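Long-range contact in beta carbonic anhydrase (Burkholderia pseudomallei, PDB 6YJN), which probably catalyses the zinc-dependent, reversible interconversion of carbon dioxide and hydrogencarbonate as a tetrameric beta-class carbonic anhydrase: residues A[73-78]-A[121-126]. Sequence-based numbering, arbitrary orientation.
Sequences VVVHTD and DNWLHH
Val75 sets its CG2 methyl over one face of the His126 imidazole, 3.6 Å from the centroid of that ring and 21° off its normal, a CH-pi contact displaced toward the rim. The same methyl meets a face of the Trp123 indole, with Val75 CG2 4.1 Å from Trp123 CH2, so one branch serves two rings. Val73 divides its branches instead. With CG1 anti to the backbone N (chi1 -178°), that methyl packs on the stem of His126, Val73 CG1 lying 3.5 Å from His126 CB, while CG2 comes obliquely to the pyrrole end of the indole. At the far end of the indole, Asp78 OD2 approaches the edge in the ring plane, 3.7 Å from Trp123 CH2, its carboxylate turned 88° to the ring.

The polar ends are engaged elsewhere. Trp123 NE1 makes a weak bond to Ile70 O, and His126 NE2 hydrogen-bonds Thr77 OG1 of the second subunit, and Thr77 OG1 here returns the bond to His126 NE2 of that subunit. Asp78 OD1 caps Asn80 N at the start of helix 79-92, while its OD2 bonds Asn80 ND2 of the third subunit. A type I turn from Val75 to Asp78, closed by Asp78 N to Val75 O at 3.0 Å, brings the loop round to that cap.

The contact joins the loop between strand 64-69 and helix 79-92 to helix 120-133 at a subunit interface, with the side chain of Val73 about 9 Å from the zinc ion; helix 145-165 borders the loop, Gln159 and Asn162 bonding the backbone of Val74.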
loop_
_atom_site.group_PDB
_atom_site.type_symbol
_atom_site.label_atom_id
_atom_site.label_comp_id
_atom_site.label_asym_id
_atom_site.label_seq_id
_atom_site.Cartn_x
_atom_site.Cartn_y
_atom_site.Cartn_z
ATOM N N VAL A 73 -0.963 -12.176 -6.105
ATOM C CA VAL A 73 -2.115 -11.677 -5.383
ATOM C C VAL A 73 -2.427 -10.289 -5.934
ATOM O O VAL A 73 -1.530 -9.454 -6.089
ATOM C CB VAL A 73 -1.802 -11.611 -3.871
ATOM C CG1 VAL A 73 -2.983 -11.149 -3.037
ATOM C CG2 VAL A 73 -1.237 -12.915 -3.324
ATOM N N VAL A 74 -3.709 -10.053 -6.217
ATOM C CA VAL A 74 -4.185 -8.723 -6.560
ATOM C C VAL A 74 -5.000 -8.200 -5.381
ATOM O O VAL A 74 -6.133 -8.638 -5.182
ATOM C CB VAL A 74 -5.004 -8.735 -7.870
ATOM C CG1 VAL A 74 -5.679 -7.406 -8.156
ATOM C CG2 VAL A 74 -4.167 -9.172 -9.063
ATOM N N VAL A 75 -4.394 -7.295 -4.594
ATOM C CA VAL A 75 -5.088 -6.594 -3.522
ATOM C C VAL A 75 -5.858 -5.405 -4.110
ATOM O O VAL A 75 -5.333 -4.651 -4.934
ATOM C CB VAL A 75 -4.132 -6.176 -2.387
ATOM C CG1 VAL A 75 -4.827 -5.399 -1.287
ATOM C CG2 VAL A 75 -3.405 -7.361 -1.792
ATOM N N HIS A 76 -7.128 -5.279 -3.693
ATOM C CA HIS A 76 -8.021 -4.216 -4.112
ATOM C C HIS A 76 -7.299 -2.873 -4.041
ATOM O O HIS A 76 -7.547 -1.980 -4.848
ATOM C CB HIS A 76 -9.207 -4.157 -3.148
ATOM C CG HIS A 76 -10.149 -5.299 -3.263
ATOM N ND1 HIS A 76 -10.534 -5.817 -4.478
ATOM C CD2 HIS A 76 -10.837 -5.983 -2.321
ATOM C CE1 HIS A 76 -11.397 -6.802 -4.274
ATOM N NE2 HIS A 76 -11.607 -6.921 -2.952
ATOM N N THR A 77 -6.415 -2.744 -3.048
ATOM C CA THR A 77 -5.872 -1.449 -2.678
ATOM C C THR A 77 -4.355 -1.406 -2.876
ATOM O O THR A 77 -3.698 -0.509 -2.349
ATOM C CB THR A 77 -6.317 -1.094 -1.253
ATOM O OG1 THR A 77 -6.048 -2.263 -0.488
ATOM C CG2 THR A 77 -7.799 -0.802 -1.145
ATOM N N ASP A 78 -3.804 -2.379 -3.619
ATOM C CA ASP A 78 -2.378 -2.437 -3.893
ATOM C C ASP A 78 -2.081 -1.554 -5.092
ATOM O O ASP A 78 -2.339 -1.924 -6.234
ATOM C CB ASP A 78 -1.896 -3.860 -4.173
ATOM C CG ASP A 78 -0.439 -3.934 -4.605
ATOM O OD1 ASP A 78 0.340 -3.042 -4.201
ATOM O OD2 ASP A 78 -0.087 -4.876 -5.351
ATOM N N ASP A 121 3.826 -13.105 5.948
ATOM C CA ASP A 121 2.659 -13.777 6.495
ATOM C C ASP A 121 1.446 -12.896 6.235
ATOM O O ASP A 121 0.401 -13.400 5.832
ATOM C CB ASP A 121 2.811 -14.143 7.972
ATOM C CG ASP A 121 3.922 -15.146 8.232
ATOM O OD1 ASP A 121 4.208 -15.950 7.321
ATOM O OD2 ASP A 121 4.507 -15.102 9.335
ATOM N N ASN A 122 1.635 -11.584 6.430
ATOM C CA ASN A 122 0.590 -10.595 6.229
ATOM C C ASN A 122 0.100 -10.696 4.792
ATOM O O ASN A 122 -1.107 -10.768 4.555
ATOM C CB ASN A 122 1.046 -9.182 6.595
ATOM C CG ASN A 122 1.494 -9.057 8.039
ATOM O OD1 ASN A 122 0.692 -9.166 8.972
ATOM N ND2 ASN A 122 2.784 -8.835 8.235
ATOM N N TRP A 123 1.053 -10.741 3.851
ATOM C CA TRP A 123 0.690 -10.759 2.443
ATOM C C TRP A 123 -0.074 -12.054 2.150
ATOM O O TRP A 123 -1.109 -12.022 1.503
ATOM C CB TRP A 123 1.910 -10.483 1.523
ATOM C CG TRP A 123 1.603 -10.356 0.059
ATOM C CD1 TRP A 123 1.561 -11.370 -0.857
ATOM C CD2 TRP A 123 1.305 -9.158 -0.682
ATOM N NE1 TRP A 123 1.237 -10.900 -2.102
ATOM C CE2 TRP A 123 1.059 -9.545 -2.023
ATOM C CE3 TRP A 123 1.214 -7.803 -0.357
ATOM C CZ2 TRP A 123 0.719 -8.629 -3.018
ATOM C CZ3 TRP A 123 0.849 -6.907 -1.339
ATOM C CH2 TRP A 123 0.615 -7.308 -2.651
ATOM N N LEU A 124 0.370 -13.180 2.706
ATOM C CA LEU A 124 -0.241 -14.458 2.373
ATOM C C LEU A 124 -1.643 -14.597 2.969
ATOM O O LEU A 124 -2.406 -15.485 2.593
ATOM C CB LEU A 124 0.670 -15.566 2.893
ATOM C CG LEU A 124 2.037 -15.638 2.226
ATOM C CD1 LEU A 124 2.965 -16.522 3.037
ATOM C CD2 LEU A 124 1.942 -16.129 0.788
ATOM N N HIS A 125 -1.973 -13.728 3.918
ATOM C CA HIS A 125 -3.296 -13.757 4.505
ATOM C C HIS A 125 -4.334 -13.691 3.398
ATOM O O HIS A 125 -5.362 -14.364 3.471
ATOM C CB HIS A 125 -3.470 -12.626 5.509
ATOM C CG HIS A 125 -2.894 -12.949 6.843
ATOM N ND1 HIS A 125 -3.198 -14.118 7.510
ATOM C CD2 HIS A 125 -2.056 -12.255 7.646
ATOM C CE1 HIS A 125 -2.559 -14.134 8.667
ATOM N NE2 HIS A 125 -1.855 -12.992 8.780
ATOM N N HIS A 126 -4.007 -12.901 2.374
ATOM C CA HIS A 126 -4.832 -12.776 1.188
ATOM C C HIS A 126 -5.188 -14.154 0.628
ATOM O O HIS A 126 -6.321 -14.390 0.203
ATOM C CB HIS A 126 -4.156 -11.849 0.176
ATOM C CG HIS A 126 -3.960 -10.459 0.690
ATOM N ND1 HIS A 126 -5.008 -9.676 1.151
ATOM C CD2 HIS A 126 -2.847 -9.692 0.813
ATOM C CE1 HIS A 126 -4.539 -8.495 1.531
ATOM N NE2 HIS A 126 -3.219 -8.481 1.338
#